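Ribosomal RNA small subunit methyltransferase E (Legionella pneumophila, PDB 5O95) probably methylates the N3 position of a specific uridine in 16S rRNA of the small ribosomal subunit, using S-adenosyl-L-methionine as methyl donor. Local coordinates at residues Glu93-Glu96 with Met97-Lys101; Ala128-Met131 with His132-Asn136. All blocks are in the same frame, centred on the assembly; numbering follows the deposited sequence.

Along the chain from the N terminus, contact 1 (93-96 with 97-101) comes first, in the opening turns of helix 94-104, and contact 2 (128-131 with 132-136) follows in helix 124-145. Each closes a single short helical loop; the two stand in series, neither enclosing nor crossing the other. Strand 109-114 separates the two helices in sequence, so successive beta-alpha-beta units of the six-stranded parallel sheet carry them. Their side chains meet directly: E96 OE2 forms a salt bridge 2.8 Å long with K130 NZ and probably a hydrogen bond with W134 NE1, while M95 and M99 pack on the W134 ring, tying the two helices together.

Contact 1 (Glu93-Glu96 with Met97-Lys101); sequences ERME and MVMQK
M95 and M99, one helical turn apart, meet through side chains that slant across each other on the buried flank of helix 94-104. The M99 side chain starts close to the turn before it: its CB lies 3.6 Å from M95 O, and CG comes nearer still, 3.2 Å from that same oxygen. Because CG stands beside the backbone N, anti to the carbonyl carbon (chi1 -67°), the chain runs back toward the start of the helix. A second bend at chi2 (-70°) leads through SD to the methyl, and the extended last torsion brings CE to 3.8 Å from M95 SD, with M95 CG equally close. The M95 chain reaches this meeting point with its own CG, unlike that of M99, beside the carbonyl carbon and opposite the backbone N. I138 of helix 124-145 also touches M99, and M95 adds Q87 of strand 82-88.

In the backbone of the same turn, M99 N donates to M95 O at 2.8 Å with a nearly straight N-H...O angle of 170°. The neighbouring bond from V98 N to R94 O is 3.0 Å long, and V98 CG2 sits 3.4 Å from that R94 oxygen. By contrast, the first bond, from M97 N to E93 O at the N-cap position, is weak at 3.4 Å. On a different flank, M97 packs against M97 of the second subunit, whose E228 forms a salt bridge with K101 NZ. R94, whose NH2 bonds K91 O, comes within about 4 Å (nearest side-chain atoms) of T227, a residue seen to bind S-adenosyl-L-methionine. This is the amphipathic first part of a crossover helix in a beta-alpha-beta unit of the SPOUT methyltransferase fold, buried against the sheet and helix 124-145 and contributing to the dimer interface.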
ATOM      1  N   GLU B  93      14.461  -0.685  -1.271  1.00 25.06           N
ATOM      2  CA  GLU B  93      13.662  -1.439  -2.232  1.00 27.46           C
ATOM      3  C   GLU B  93      12.239  -0.892  -2.345  1.00 23.49           C
ATOM      4  O   GLU B  93      11.300  -1.609  -2.703  1.00 22.18           O
ATOM      5  CB  GLU B  93      13.692  -2.933  -1.921  1.00 34.42           C
ATOM      6  CG  GLU B  93      15.048  -3.573  -2.190  1.00 48.67           C
ATOM      7  CD  GLU B  93      14.980  -5.087  -2.256  1.00 80.54           C
ATOM      8  OE1 GLU B  93      14.136  -5.681  -1.551  1.00 96.50           O
ATOM      9  OE2 GLU B  93      15.763  -5.683  -3.023  1.00 72.95           O
ATOM     10  N   ARG B  94      12.077   0.405  -2.090  1.00 21.82           N
ATOM     11  CA  ARG B  94      10.756   1.018  -2.189  1.00 22.12           C
ATOM     12  C   ARG B  94      10.214   0.948  -3.611  1.00 17.57           C
ATOM     13  O   ARG B  94       9.009   0.733  -3.816  1.00 18.06           O
ATOM     14  CB  ARG B  94      10.836   2.467  -1.692  1.00 24.92           C
ATOM     15  CG  ARG B  94      11.161   2.588  -0.216  1.00 23.83           C
ATOM     16  CD  ARG B  94      11.769   3.940   0.108  1.00 23.16           C
ATOM     17  NE  ARG B  94      11.946   4.138   1.550  1.00 26.11           N
ATOM     18  CZ  ARG B  94      12.955   3.636   2.255  1.00 57.94           C
ATOM     19  NH1 ARG B  94      13.032   3.864   3.561  1.00 45.89           N
ATOM     20  NH2 ARG B  94      13.885   2.901   1.654  1.00 31.51           N
ATOM     21  N   MET B  95      11.090   1.078  -4.616  1.00 17.62           N
ATOM     22  CA  MET B  95      10.596   1.057  -5.987  1.00 20.74           C
ATOM     23  C   MET B  95      10.043  -0.308  -6.336  1.00 17.43           C
ATOM     24  O   MET B  95       9.047  -0.410  -7.060  1.00 18.71           O
ATOM     25  CB  MET B  95      11.705   1.418  -6.967  1.00 19.11           C
ATOM     26  CG  MET B  95      11.219   1.608  -8.390  1.00 22.51           C
ATOM     27  SD  MET B  95      10.073   2.997  -8.581  1.00 24.10           S
ATOM     28  CE  MET B  95      11.209   4.233  -9.230  1.00 23.50           C
ATOM     29  N   GLU B  96      10.656  -1.368  -5.806  1.00 19.21           N
ATOM     30  CA  GLU B  96      10.160  -2.710  -6.116  1.00 17.95           C
ATOM     31  C   GLU B  96       8.738  -2.880  -5.605  1.00 21.56           C
ATOM     32  O   GLU B  96       7.893  -3.487  -6.270  1.00 20.85           O
ATOM     33  CB  GLU B  96      11.099  -3.748  -5.504  1.00 22.64           C
ATOM     34  CG  GLU B  96      12.449  -3.929  -6.254  1.00 22.28           C
ATOM     35  CD  GLU B  96      13.434  -2.757  -6.180  1.00 28.02           C
ATOM     36  OE1 GLU B  96      13.309  -1.862  -5.316  1.00 29.52           O
ATOM     37  OE2 GLU B  96      14.383  -2.750  -6.998  1.00 30.83           O
ATOM     38  N   MET B  97       8.438  -2.308  -4.447  1.00 17.97           N
ATOM     39  CA  MET B  97       7.080  -2.349  -3.922  1.00 16.13           C
ATOM     40  C   MET B  97       6.133  -1.554  -4.808  1.00 18.39           C
ATOM     41  O   MET B  97       5.027  -2.024  -5.127  1.00 16.61           O
ATOM     42  CB  MET B  97       7.108  -1.790  -2.492  1.00 23.04           C
ATOM     43  CG  MET B  97       5.992  -2.274  -1.616  1.00 51.87           C
ATOM     44  SD  MET B  97       5.185  -0.862  -0.886  1.00 89.33           S
ATOM     45  CE  MET B  97       4.480  -0.155  -2.353  1.00 15.78           C
ATOM     46  N   VAL B  98       6.560  -0.370  -5.251  1.00 15.42           N
ATOM     47  CA  VAL B  98       5.723   0.465  -6.109  1.00 15.00           C
ATOM     48  C   VAL B  98       5.431  -0.234  -7.426  1.00 17.47           C
ATOM     49  O   VAL B  98       4.313  -0.158  -7.935  1.00 17.48           O
ATOM     50  CB  VAL B  98       6.372   1.838  -6.343  1.00 16.34           C
ATOM     51  CG1 VAL B  98       5.611   2.620  -7.382  1.00 17.31           C
ATOM     52  CG2 VAL B  98       6.422   2.626  -5.029  1.00 18.19           C
ATOM     53  N   MET B  99       6.451  -0.858  -8.032  1.00 15.06           N
ATOM     54  CA  MET B  99       6.232  -1.614  -9.259  1.00 14.01           C
ATOM     55  C   MET B  99       5.151  -2.665  -9.064  1.00 13.86           C
ATOM     56  O   MET B  99       4.252  -2.811  -9.906  1.00 17.70           O
ATOM     57  CB  MET B  99       7.538  -2.282  -9.699  1.00 17.28           C
ATOM     58  CG  MET B  99       8.621  -1.304 -10.150  1.00 18.99           C
ATOM     59  SD  MET B  99       8.211  -0.502 -11.709  1.00 18.81           S
ATOM     60  CE  MET B  99       9.394   0.861 -11.678  1.00 19.05           C
ATOM     61  N   GLN B 100       5.242  -3.451  -7.990  1.00 14.05           N
ATOM     62  CA  GLN B 100       4.272  -4.532  -7.792  1.00 15.04           C
ATOM     63  C   GLN B 100       2.871  -3.983  -7.541  1.00 14.67           C
ATOM     64  O   GLN B 100       1.894  -4.396  -8.188  1.00 16.68           O
ATOM     65  CB  GLN B 100       4.723  -5.427  -6.638  1.00 21.18           C
ATOM     66  CG  GLN B 100       3.709  -6.494  -6.276  1.00 21.38           C
ATOM     67  CD  GLN B 100       4.142  -7.340  -5.104  1.00 26.01           C
ATOM     68  OE1 GLN B 100       3.838  -7.025  -3.954  1.00 31.91           O
ATOM     69  NE2 GLN B 100       4.855  -8.427  -5.388  1.00 32.52           N
ATOM     70  N   LYS B 101       2.747  -3.050  -6.607  1.00 15.17           N
ATOM     71  CA  LYS B 101       1.428  -2.599  -6.210  1.00 13.75           C
ATOM     72  C   LYS B 101       0.784  -1.679  -7.242  1.00 13.52           C
ATOM     73  O   LYS B 101      -0.452  -1.643  -7.323  1.00 16.25           O
ATOM     74  CB  LYS B 101       1.526  -1.956  -4.824  1.00 16.45           C
ATOM     75  CG  LYS B 101       1.945  -3.025  -3.770  1.00 23.43           C
ATOM     76  CD  LYS B 101       1.654  -2.674  -2.347  1.00 38.28           C
ATOM     77  CE  LYS B 101       2.085  -3.846  -1.465  1.00 37.07           C
ATOM     78  NZ  LYS B 101       1.687  -5.165  -2.056  1.00 40.70           N
TER

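Contact 2 (Ala128-Met131 with His132-Asn136)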
ATOM      1  N   ALA B 128      20.138  -0.759 -16.028  1.00 21.98           N
ATOM      2  CA  ALA B 128      19.651  -1.813 -16.920  1.00 21.32           C
ATOM      3  C   ALA B 128      19.233  -3.044 -16.129  1.00 22.73           C
ATOM      4  O   ALA B 128      18.222  -3.683 -16.443  1.00 24.46           O
ATOM      5  CB  ALA B 128      20.726  -2.178 -17.943  1.00 26.93           C
ATOM      6  N   LYS B 129      20.002  -3.401 -15.096  1.00 24.53           N
ATOM      7  CA  LYS B 129      19.596  -4.538 -14.281  1.00 22.08           C
ATOM      8  C   LYS B 129      18.303  -4.238 -13.534  1.00 20.96           C
ATOM      9  O   LYS B 129      17.443  -5.108 -13.410  1.00 25.10           O
ATOM     10  CB  LYS B 129      20.695  -4.921 -13.295  1.00 26.29           C
ATOM     11  CG  LYS B 129      21.954  -5.479 -13.977  1.00 33.63           C
ATOM     12  CD  LYS B 129      23.017  -5.855 -12.958  1.00 62.26           C
ATOM     13  CE  LYS B 129      24.349  -6.122 -13.644  1.00 57.38           C
ATOM     14  NZ  LYS B 129      24.175  -7.044 -14.800  1.00 50.82           N
ATOM     15  N   LYS B 130      18.175  -3.023 -12.991  1.00 22.45           N
ATOM     16  CA  LYS B 130      16.944  -2.666 -12.285  1.00 23.82           C
ATOM     17  C   LYS B 130      15.738  -2.703 -13.211  1.00 21.59           C
ATOM     18  O   LYS B 130      14.670  -3.188 -12.827  1.00 22.86           O
ATOM     19  CB  LYS B 130      17.090  -1.287 -11.641  1.00 20.69           C
ATOM     20  CG  LYS B 130      17.909  -1.290 -10.375  1.00 28.07           C
ATOM     21  CD  LYS B 130      17.146  -2.028  -9.292  1.00 29.51           C
ATOM     22  CE  LYS B 130      17.738  -1.741  -7.928  1.00 32.24           C
ATOM     23  NZ  LYS B 130      17.226  -2.740  -6.950  1.00 36.98           N
ATOM     24  N   MET B 131      15.894  -2.215 -14.444  1.00 21.36           N
ATOM     25  CA  MET B 131      14.773  -2.227 -15.383  1.00 19.14           C
ATOM     26  C   MET B 131      14.339  -3.652 -15.720  1.00 23.60           C
ATOM     27  O   MET B 131      13.133  -3.930 -15.843  1.00 20.16           O
ATOM     28  CB  MET B 131      15.133  -1.438 -16.641  1.00 22.74           C
ATOM     29  CG  MET B 131      15.339   0.071 -16.402  1.00 22.74           C
ATOM     30  SD  MET B 131      13.724   0.829 -16.110  1.00 24.48           S
ATOM     31  CE  MET B 131      12.924   0.627 -17.719  1.00 22.34           C
ATOM     32  N   HIS B 132      15.302  -4.571 -15.854  1.00 21.50           N
ATOM     33  CA  HIS B 132      14.964  -5.980 -16.081  1.00 19.87           C
ATOM     34  C   HIS B 132      14.204  -6.547 -14.891  1.00 19.37           C
ATOM     35  O   HIS B 132      13.147  -7.179 -15.046  1.00 21.09           O
ATOM     36  CB  HIS B 132      16.246  -6.786 -16.322  1.00 22.05           C
ATOM     37  CG  HIS B 132      15.997  -8.231 -16.629  1.00 26.86           C
ATOM     38  ND1 HIS B 132      15.684  -8.675 -17.897  1.00 29.25           N
ATOM     39  CD2 HIS B 132      16.013  -9.333 -15.838  1.00 23.32           C
ATOM     40  CE1 HIS B 132      15.505  -9.985 -17.872  1.00 35.76           C
ATOM     41  NE2 HIS B 132      15.701 -10.410 -16.636  1.00 25.84           N
ATOM     42  N   GLN B 133      14.703  -6.267 -13.676  1.00 20.27           N
ATOM     43  CA  GLN B 133      14.083  -6.793 -12.469  1.00 21.34           C
ATOM     44  C   GLN B 133      12.708  -6.188 -12.259  1.00 18.76           C
ATOM     45  O   GLN B 133      11.776  -6.891 -11.861  1.00 19.40           O
ATOM     46  CB  GLN B 133      14.971  -6.494 -11.263  1.00 22.34           C
ATOM     47  CG  GLN B 133      16.293  -7.218 -11.321  1.00 35.89           C
ATOM     48  CD  GLN B 133      17.299  -6.664 -10.333  1.00 68.32           C
ATOM     49  OE1 GLN B 133      16.946  -5.907  -9.425  1.00 43.23           O
ATOM     50  NE2 GLN B 133      18.565  -7.031 -10.511  1.00 53.15           N
ATOM     51  N   TRP B 134      12.568  -4.885 -12.527  1.00 19.51           N
ATOM     52  CA  TRP B 134      11.282  -4.217 -12.350  1.00 23.99           C
ATOM     53  C   TRP B 134      10.256  -4.718 -13.348  1.00 16.07           C
ATOM     54  O   TRP B 134       9.077  -4.885 -12.995  1.00 18.45           O
ATOM     55  CB  TRP B 134      11.433  -2.708 -12.495  1.00 17.34           C
ATOM     56  CG  TRP B 134      12.213  -2.089 -11.394  1.00 17.59           C
ATOM     57  CD1 TRP B 134      12.442  -2.613 -10.148  1.00 17.33           C
ATOM     58  CD2 TRP B 134      12.892  -0.835 -11.440  1.00 19.24           C
ATOM     59  NE1 TRP B 134      13.217  -1.745  -9.409  1.00 17.90           N
ATOM     60  CE2 TRP B 134      13.506  -0.648 -10.181  1.00 21.49           C
ATOM     61  CE3 TRP B 134      13.032   0.156 -12.417  1.00 19.98           C
ATOM     62  CZ2 TRP B 134      14.265   0.488  -9.878  1.00 19.08           C
ATOM     63  CZ3 TRP B 134      13.796   1.292 -12.113  1.00 20.07           C
ATOM     64  CH2 TRP B 134      14.387   1.445 -10.848  1.00 21.21           C
ATOM     65  N   LEU B 135      10.673  -4.969 -14.597  1.00 16.24           N
ATOM     66  CA  LEU B 135       9.735  -5.570 -15.556  1.00 15.77           C
ATOM     67  C   LEU B 135       9.262  -6.919 -15.056  1.00 14.65           C
ATOM     68  O   LEU B 135       8.065  -7.233 -15.148  1.00 16.13           O
ATOM     69  CB  LEU B 135      10.356  -5.734 -16.950  1.00 18.26           C
ATOM     70  CG  LEU B 135       9.415  -6.425 -17.958  1.00 17.44           C
ATOM     71  CD1 LEU B 135       8.254  -5.513 -18.285  1.00 25.21           C
ATOM     72  CD2 LEU B 135      10.187  -6.806 -19.215  1.00 21.34           C
ATOM     73  N   ASN B 136      10.177  -7.730 -14.527  1.00 17.85           N
ATOM     74  CA  ASN B 136       9.764  -9.042 -14.041  1.00 17.84           C
ATOM     75  C   ASN B 136       8.825  -8.933 -12.840  1.00 18.41           C
ATOM     76  O   ASN B 136       7.907  -9.737 -12.707  1.00 18.69           O
ATOM     77  CB  ASN B 136      10.966  -9.971 -13.826  1.00 18.21           C
ATOM     78  CG  ASN B 136      11.524 -10.514 -15.145  1.00 20.96           C
ATOM     79  OD1 ASN B 136      10.819 -10.522 -16.156  1.00 23.43           O
ATOM     80  ND2 ASN B 136      12.768 -10.979 -15.133  1.00 23.96           N
TER
HETATM   81  O   HOH W   1      18.544  -7.804 -13.592  1.00 43.14           O
HETATM   82  O   HOH W   2      18.341  -5.224  -7.445  1.00 43.23           O
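K130 lies over the indole of W134 in an i to i+4 CH-pi contact on helix 124-145, a helix of the beta-alpha-beta unit between strands 109-114 and 152-158. K130 CB stands 3.8 Å from the centroid of the W134 six-membered ring, only 13° from the ring normal. The K130 carbonyl oxygen covers the pyrrole end of the indole, 3.0 Å from W134 CG, while also accepting a 2.7 Å hydrogen bond from W134 N. M131 adds a Met-aromatic contact, its SD approaching obliquely to 3.8 Å from W134 CE3.

Further out, the bend of the lysine chain at chi2 (-68°) carries CD along the indole, near W134 CZ2, and the straight remainder delivers NZ to E96 of helix 94-104. E96, which the lysine reaches, probably also helps fix the ring's rotation through W134 NE1. L153 of strand 152-158 touches both M131 and W134.

Toward solvent, Q133 is linked to the preceding turn by two waters. One donates to K129 O and accepts from Q133 NE2; the other accepts from K130 NZ at 2.8 Å and donates to Q133 OE1 at 2.5 Å.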